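Local coordinates for glycoside Hydrolase Family 43_12 (Metagenome, PDB 7JVH), which probably hydrolyses glycosidic bonds in plant cell-wall polysaccharides or their oligosaccharides, as a family 43, subfamily 12 glycoside hydrolase with a beta-xylosidase-type C-terminal domain, at residues 65-68 / 73-76; 405-410 / 416-421. All blocks are in the same frame, centred on the assembly; numbering follows the deposited sequence.

Interaction 1: residues 65-68 / 73-76; sequences SICR and YYLV
S65 and V76 exchange two backbone hydrogen bonds, and C67 and Y74 exchange two more. S65 N reaches V76 O at 3.0 Å, and V76 N returns to S65 O at 2.9 Å. All four bonds are nearly straight, and the strands run antiparallel at 164°. I66 and L75 form the non-hydrogen-bonded pair between them. I66 CB lies 4.2 Å from L75 CD1. On the S65, C67, Y74 and V76 face, C67 SG rests 4.1 Å from Y74 CB. At the turn end, R68 and Y73 lie side by side and point the same way. R68 is extended, with CG anti to its N (chi1 -179°), which carries the chain along the tyrosine. R68 CD comes to 3.4 Å from Y73 CE1. The guanidinium plane is turned 73° from the ring.

The next shell fixes the polar ends. Y73 OH bonds to E309 O, and R68 NE bonds to G70 O within the turn. S65 OG bonds to I126 N and to D306 OD2, and the same carboxylate oxygen accepts I66 N. V308 packs on I66, R68 and Y73. The far edge of 73-76 pairs with strand 85-91. This is a beta hairpin forming the first two strands of a four-stranded antiparallel blade, as in the five-bladed beta-propeller of family 43 hydrolases.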
ATOM      1  N   SER A  65       6.099   8.463   0.190  1.00 56.52           N
ATOM      2  CA  SER A  65       6.838   9.585  -0.342  1.00 57.64           C
ATOM      3  C   SER A  65       5.946  10.816  -0.270  1.00 56.68           C
ATOM      4  O   SER A  65       4.736  10.732  -0.470  1.00 54.20           O
ATOM      5  CB  SER A  65       7.234   9.299  -1.788  1.00 57.53           C
ATOM      6  OG  SER A  65       7.815  10.436  -2.398  1.00 62.56           O
ATOM      7  N   ILE A  66       6.564  11.966  -0.000  1.00 48.67           N
ATOM      8  CA  ILE A  66       5.849  13.200   0.267  1.00 51.86           C
ATOM      9  C   ILE A  66       6.582  14.412  -0.307  1.00 53.81           C
ATOM     10  O   ILE A  66       7.806  14.491  -0.267  1.00 60.69           O
ATOM     11  CB  ILE A  66       5.594  13.363   1.793  1.00 47.26           C
ATOM     12  CG1 ILE A  66       4.758  14.601   2.079  1.00 58.59           C
ATOM     13  CG2 ILE A  66       6.900  13.392   2.572  1.00 42.31           C
ATOM     14  CD1 ILE A  66       4.073  14.550   3.443  1.00 59.64           C
ATOM     15  N   CYS A  67       5.805  15.347  -0.855  1.00 52.63           N
ATOM     16  CA  CYS A  67       6.308  16.596  -1.370  1.00 54.69           C
ATOM     17  C   CYS A  67       5.364  17.743  -0.979  1.00 60.29           C
ATOM     18  O   CYS A  67       4.229  17.510  -0.563  1.00 44.79           O
ATOM     19  CB  CYS A  67       6.448  16.508  -2.876  1.00 53.08           C
ATOM     20  SG  CYS A  67       4.900  16.640  -3.771  1.00 70.03           S
ATOM     21  N   ARG A  68       5.855  18.980  -1.136  1.00 60.63           N
ATOM     22  CA  ARG A  68       5.089  20.177  -0.838  1.00 64.39           C
ATOM     23  C   ARG A  68       5.160  21.197  -1.966  1.00 71.64           C
ATOM     24  O   ARG A  68       6.225  21.434  -2.531  1.00 70.92           O
ATOM     25  CB  ARG A  68       5.599  20.816   0.457  1.00 76.63           C
ATOM     26  CG  ARG A  68       4.852  22.076   0.873  1.00 76.23           C
ATOM     27  CD  ARG A  68       5.320  22.578   2.230  1.00 74.04           C
ATOM     28  NE  ARG A  68       5.084  24.012   2.363  1.00 79.43           N
ATOM     29  CZ  ARG A  68       5.234  24.711   3.481  1.00 86.00           C
ATOM     30  NH1 ARG A  68       5.663  24.131   4.605  1.00 85.42           N
ATOM     31  NH2 ARG A  68       4.963  26.009   3.485  1.00 90.24           N
ATOM     32  N   TYR A  73       0.333  19.687   0.647  1.00 57.01           N
ATOM     33  CA  TYR A  73       1.156  18.492   0.758  1.00 60.58           C
ATOM     34  C   TYR A  73       0.519  17.378  -0.065  1.00 61.43           C
ATOM     35  O   TYR A  73      -0.699  17.276  -0.135  1.00 63.86           O
ATOM     36  CB  TYR A  73       1.288  18.023   2.219  1.00 61.76           C
ATOM     37  CG  TYR A  73       1.978  18.998   3.142  1.00 76.24           C
ATOM     38  CD1 TYR A  73       3.365  19.100   3.166  1.00 80.24           C
ATOM     39  CD2 TYR A  73       1.245  19.830   4.008  1.00 74.68           C
ATOM     40  CE1 TYR A  73       4.002  19.995   4.016  1.00 76.94           C
ATOM     41  CE2 TYR A  73       1.878  20.723   4.850  1.00 71.90           C
ATOM     42  CZ  TYR A  73       3.255  20.799   4.849  1.00 74.46           C
ATOM     43  OH  TYR A  73       3.889  21.701   5.672  1.00 77.41           O
ATOM     44  N   TYR A  74       1.367  16.549  -0.680  1.00 62.76           N
ATOM     45  CA  TYR A  74       0.927  15.368  -1.426  1.00 66.18           C
ATOM     46  C   TYR A  74       1.750  14.163  -0.994  1.00 58.31           C
ATOM     47  O   TYR A  74       2.957  14.264  -0.819  1.00 58.59           O
ATOM     48  CB  TYR A  74       1.022  15.598  -2.935  1.00 59.53           C
ATOM     49  CG  TYR A  74       0.173  16.757  -3.425  1.00 56.73           C
ATOM     50  CD1 TYR A  74       0.673  18.046  -3.432  1.00 54.43           C
ATOM     51  CD2 TYR A  74      -1.124  16.557  -3.882  1.00 57.09           C
ATOM     52  CE1 TYR A  74      -0.094  19.116  -3.876  1.00 58.56           C
ATOM     53  CE2 TYR A  74      -1.892  17.612  -4.334  1.00 60.72           C
ATOM     54  CZ  TYR A  74      -1.372  18.889  -4.321  1.00 61.23           C
ATOM     55  OH  TYR A  74      -2.132  19.938  -4.756  1.00 67.11           O
ATOM     56  N   LEU A  75       1.068  13.036  -0.789  1.00 55.59           N
ATOM     57  CA  LEU A  75       1.676  11.838  -0.231  1.00 57.35           C
ATOM     58  C   LEU A  75       1.221  10.643  -1.045  1.00 51.29           C
ATOM     59  O   LEU A  75       0.037  10.522  -1.355  1.00 63.32           O
ATOM     60  CB  LEU A  75       1.270  11.685   1.235  1.00 56.75           C
ATOM     61  CG  LEU A  75       1.511  10.344   1.937  1.00 58.20           C
ATOM     62  CD1 LEU A  75       2.946  10.186   2.422  1.00 38.31           C
ATOM     63  CD2 LEU A  75       0.500  10.206   3.087  1.00 52.90           C
ATOM     64  N   VAL A  76       2.171   9.769  -1.394  1.00 57.18           N
ATOM     65  CA  VAL A  76       1.905   8.605  -2.232  1.00 54.57           C
ATOM     66  C   VAL A  76       2.592   7.347  -1.699  1.00 53.56           C
ATOM     67  O   VAL A  76       3.521   7.437  -0.890  1.00 58.01           O
ATOM     68  CB  VAL A  76       2.300   8.863  -3.690  1.00 51.03           C
ATOM     69  CG1 VAL A  76       1.514  10.032  -4.267  1.00 40.27           C
ATOM     70  CG2 VAL A  76       3.796   9.107  -3.830  1.00 56.23           C
TER

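Interaction 2: residues 405-410 / 416-421; sequences ENFIKI and LQMTAL
I408 meets two side chains of the opposite strand, and this is the tightly packed part of the contact. I408 CG1 lies 3.7 Å from M418 CB, while I408 CG2 is 3.8 Å from L416 CD2. I408 and M418 (a selenomethionine) point the same way. With an alanine here in place of I408, CG1, CG2 and CD1 would be gone, and L416 CD2 and M418 CB would probably lose their packing partner. F407 extends this apolar side. Its chi1 of 64° sets CG between N and the carbonyl carbon and brings the ring alongside M418. M418 SE sits at the edge of the F407 ring, 5.4 Å from its centroid, in a Met-aromatic contact. L421 CD1 approaches the same ring at F407 CD2, 4.0 Å away, with the two side chains crossing at about a right angle.

Strands 408-410 and 416-418 form a beta hairpin in the concanavalin A-like domain. K409 N bonds to Q417 O at 2.9 Å, but the return bond from Q417 N to K409 O is weak (134° at the hydrogen). Strand 416-418 also pairs with strand 28-37, and L434 covers I408 and L416.

The K409 and Q417 side is looser. The exposed K409 side chain leads away from the partner strand. Partly exposed Q417 meets that strand through its CB, 3.2 Å from K409 O.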
ATOM      1  N   GLU A 405     -13.734  -1.127 -14.057  1.00 66.16           N
ATOM      2  CA  GLU A 405     -14.589  -0.719 -15.177  1.00 69.02           C
ATOM      3  C   GLU A 405     -14.908  -1.864 -16.141  1.00 61.64           C
ATOM      4  O   GLU A 405     -15.937  -1.828 -16.807  1.00 73.31           O
ATOM      5  CB  GLU A 405     -13.967   0.443 -15.953  1.00 69.53           C
ATOM      6  CG  GLU A 405     -14.005   1.779 -15.222  1.00 61.57           C
ATOM      7  CD  GLU A 405     -13.025   1.860 -14.072  1.00 74.49           C
ATOM      8  OE1 GLU A 405     -12.063   1.036 -14.031  1.00 82.37           O
ATOM      9  OE2 GLU A 405     -13.220   2.736 -13.192  1.00 83.75           O
ATOM     10  N   ASN A 406     -14.035  -2.873 -16.200  1.00 53.24           N
ATOM     11  CA  ASN A 406     -14.263  -4.068 -17.014  1.00 63.17           C
ATOM     12  C   ASN A 406     -15.325  -5.036 -16.482  1.00 61.99           C
ATOM     13  O   ASN A 406     -15.684  -5.978 -17.183  1.00 68.75           O
ATOM     14  CB  ASN A 406     -12.948  -4.854 -17.197  1.00 65.59           C
ATOM     15  CG  ASN A 406     -11.943  -4.137 -18.059  1.00 64.26           C
ATOM     16  OD1 ASN A 406     -12.260  -3.172 -18.746  1.00 67.76           O
ATOM     17  ND2 ASN A 406     -10.715  -4.615 -18.021  1.00 60.12           N
ATOM     18  N   PHE A 407     -15.786  -4.824 -15.242  1.00 67.10           N
ATOM     19  CA  PHE A 407     -16.776  -5.707 -14.622  1.00 65.00           C
ATOM     20  C   PHE A 407     -17.752  -5.105 -13.609  1.00 74.79           C
ATOM     21  O   PHE A 407     -18.491  -5.852 -12.984  1.00 77.02           O
ATOM     22  CB  PHE A 407     -16.067  -6.906 -13.978  1.00 60.64           C
ATOM     23  CG  PHE A 407     -15.144  -6.547 -12.846  1.00 62.37           C
ATOM     24  CD1 PHE A 407     -15.597  -6.526 -11.538  1.00 65.79           C
ATOM     25  CD2 PHE A 407     -13.807  -6.275 -13.091  1.00 54.05           C
ATOM     26  CE1 PHE A 407     -14.735  -6.205 -10.496  1.00 61.96           C
ATOM     27  CE2 PHE A 407     -12.944  -5.962 -12.055  1.00 52.53           C
ATOM     28  CZ  PHE A 407     -13.405  -5.916 -10.761  1.00 60.90           C
ATOM     29  N   ILE A 408     -17.730  -3.775 -13.439  1.00 65.87           N
ATOM     30  CA  ILE A 408     -18.630  -3.076 -12.516  1.00 57.34           C
ATOM     31  C   ILE A 408     -19.434  -2.006 -13.245  1.00 65.86           C
ATOM     32  O   ILE A 408     -18.907  -1.318 -14.114  1.00 69.54           O
ATOM     33  CB  ILE A 408     -17.854  -2.468 -11.312  1.00 62.67           C
ATOM     34  CG1 ILE A 408     -17.967  -3.384 -10.089  1.00 59.93           C
ATOM     35  CG2 ILE A 408     -18.373  -1.090 -10.928  1.00 71.28           C
ATOM     36  CD1 ILE A 408     -16.757  -3.420  -9.190  1.00 60.38           C
ATOM     37  N   LYS A 409     -20.713  -1.898 -12.887  1.00 71.80           N
ATOM     38  CA  LYS A 409     -21.575  -0.787 -13.270  1.00 70.71           C
ATOM     39  C   LYS A 409     -22.452  -0.442 -12.081  1.00 67.06           C
ATOM     40  O   LYS A 409     -22.788  -1.311 -11.284  1.00 69.22           O
ATOM     41  CB  LYS A 409     -22.446  -1.151 -14.471  1.00 70.74           C
ATOM     42  CG  LYS A 409     -21.679  -1.255 -15.776  1.00 71.83           C
ATOM     43  CD  LYS A 409     -22.575  -1.802 -16.884  1.00 82.73           C
ATOM     44  CE  LYS A 409     -22.271  -1.190 -18.244  1.00 87.20           C
ATOM     45  NZ  LYS A 409     -23.423  -1.361 -19.175  1.00 82.87           N
ATOM     46  N   ILE A 410     -22.807   0.838 -11.962  1.00 70.27           N
ATOM     47  CA  ILE A 410     -23.660   1.308 -10.875  1.00 70.53           C
ATOM     48  C   ILE A 410     -25.104   1.209 -11.335  1.00 79.24           C
ATOM     49  O   ILE A 410     -25.453   1.677 -12.421  1.00 84.27           O
ATOM     50  CB  ILE A 410     -23.315   2.755 -10.443  1.00 69.48           C
ATOM     51  CG1 ILE A 410     -21.944   2.823  -9.772  1.00 66.17           C
ATOM     52  CG2 ILE A 410     -24.397   3.326  -9.530  1.00 78.38           C
ATOM     53  CD1 ILE A 410     -21.795   2.055  -8.475  1.00 68.67           C
ATOM     54  N   LEU A 416     -23.344  -2.160  -6.480  1.00 59.44           N
ATOM     55  CA  LEU A 416     -22.327  -2.717  -7.367  1.00 60.59           C
ATOM     56  C   LEU A 416     -22.864  -3.899  -8.167  1.00 67.67           C
ATOM     57  O   LEU A 416     -22.846  -5.034  -7.694  1.00 72.33           O
ATOM     58  CB  LEU A 416     -21.094  -3.188  -6.582  1.00 57.71           C
ATOM     59  CG  LEU A 416     -20.060  -2.162  -6.170  1.00 53.29           C
ATOM     60  CD1 LEU A 416     -18.858  -2.849  -5.550  1.00 53.97           C
ATOM     61  CD2 LEU A 416     -19.626  -1.325  -7.347  1.00 58.94           C
ATOM     62  N   GLN A 417     -23.334  -3.607  -9.382  1.00 69.33           N
ATOM     63  CA  GLN A 417     -23.660  -4.605 -10.396  1.00 68.11           C
ATOM     64  C   GLN A 417     -22.341  -5.085 -10.995  1.00 70.60           C
ATOM     65  O   GLN A 417     -21.690  -4.321 -11.704  1.00 80.40           O
ATOM     66  CB  GLN A 417     -24.486  -3.976 -11.504  1.00 71.01           C
ATOM     67  CG  GLN A 417     -25.983  -4.168 -11.383  1.00 85.02           C
ATOM     68  CD  GLN A 417     -26.710  -3.574 -12.565  1.00 95.75           C
ATOM     69  OE1 GLN A 417     -26.288  -3.729 -13.723  1.00101.86           O
ATOM     70  NE2 GLN A 417     -27.831  -2.895 -12.297  1.00 95.54           N
HETATM   71  N   MSE A 418     -21.934  -6.333 -10.715  1.00 65.89           N
HETATM   72  CA  MSE A 418     -20.681  -6.803 -11.275  1.00 80.58           C
HETATM   73  C   MSE A 418     -20.868  -8.140 -11.992  1.00 77.18           C
HETATM   74  O   MSE A 418     -21.574  -9.034 -11.528  1.00 75.72           O
HETATM   75  CB  MSE A 418     -19.564  -6.769 -10.220  1.00 90.23           C
HETATM   76  CG  MSE A 418     -19.542  -7.849  -9.163  1.00 93.91           C
HETATM   77 SE   MSE A 418     -17.914  -7.605  -8.021  1.00 71.56          SE
HETATM   78  CE  MSE A 418     -18.368  -6.176  -6.760  1.00 51.13           C
ATOM     79  N   THR A 419     -20.252  -8.202 -13.183  1.00 76.11           N
ATOM     80  CA  THR A 419     -20.348  -9.314 -14.112  1.00 62.43           C
ATOM     81  C   THR A 419     -19.061 -10.126 -14.005  1.00 60.84           C
ATOM     82  O   THR A 419     -17.987  -9.571 -13.825  1.00 71.77           O
ATOM     83  CB  THR A 419     -20.517  -8.772 -15.541  1.00 57.34           C
ATOM     84  OG1 THR A 419     -21.607  -7.837 -15.568  1.00 65.39           O
ATOM     85  CG2 THR A 419     -20.787  -9.890 -16.541  1.00 60.22           C
ATOM     86  N   ALA A 420     -19.181 -11.452 -14.089  1.00 64.31           N
ATOM     87  CA  ALA A 420     -18.049 -12.352 -13.883  1.00 60.55           C
ATOM     88  C   ALA A 420     -17.131 -12.361 -15.094  1.00 59.10           C
ATOM     89  O   ALA A 420     -17.575 -12.609 -16.202  1.00 62.22           O
ATOM     90  CB  ALA A 420     -18.527 -13.760 -13.570  1.00 57.75           C
ATOM     91  N   LEU A 421     -15.844 -12.070 -14.866  1.00 58.74           N
ATOM     92  CA  LEU A 421     -14.786 -12.306 -15.835  1.00 53.85           C
ATOM     93  C   LEU A 421     -14.500 -13.811 -15.879  1.00 53.14           C
ATOM     94  O   LEU A 421     -15.014 -14.583 -15.060  1.00 44.14           O
ATOM     95  CB  LEU A 421     -13.519 -11.544 -15.445  1.00 54.57           C
ATOM     96  CG  LEU A 421     -13.575 -10.018 -15.456  1.00 50.76           C
ATOM     97  CD1 LEU A 421     -12.274  -9.428 -14.932  1.00 50.89           C
ATOM     98  CD2 LEU A 421     -13.888  -9.479 -16.841  1.00 45.78           C
TER

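Interaction 1 comes first along the chain and closes before interaction 2 opens. Their centres are about 32 Å apart, and their nearest atoms are about 19 Å apart, so they do not touch. Both are antiparallel hairpins, but they share no sheet. Residues 65-68 and 73-76 belong to a four-stranded sheet in the family 43 region. Residues 405-410 and 416-421 fall in the C-terminal concanavalin A-like region, where their strands join a branched or curled eight-stranded sheet. That sheet also contains strand 28-37, so a segment near the start of the chain is built into the C-terminal region before the chain goes on to the family 43 sheets.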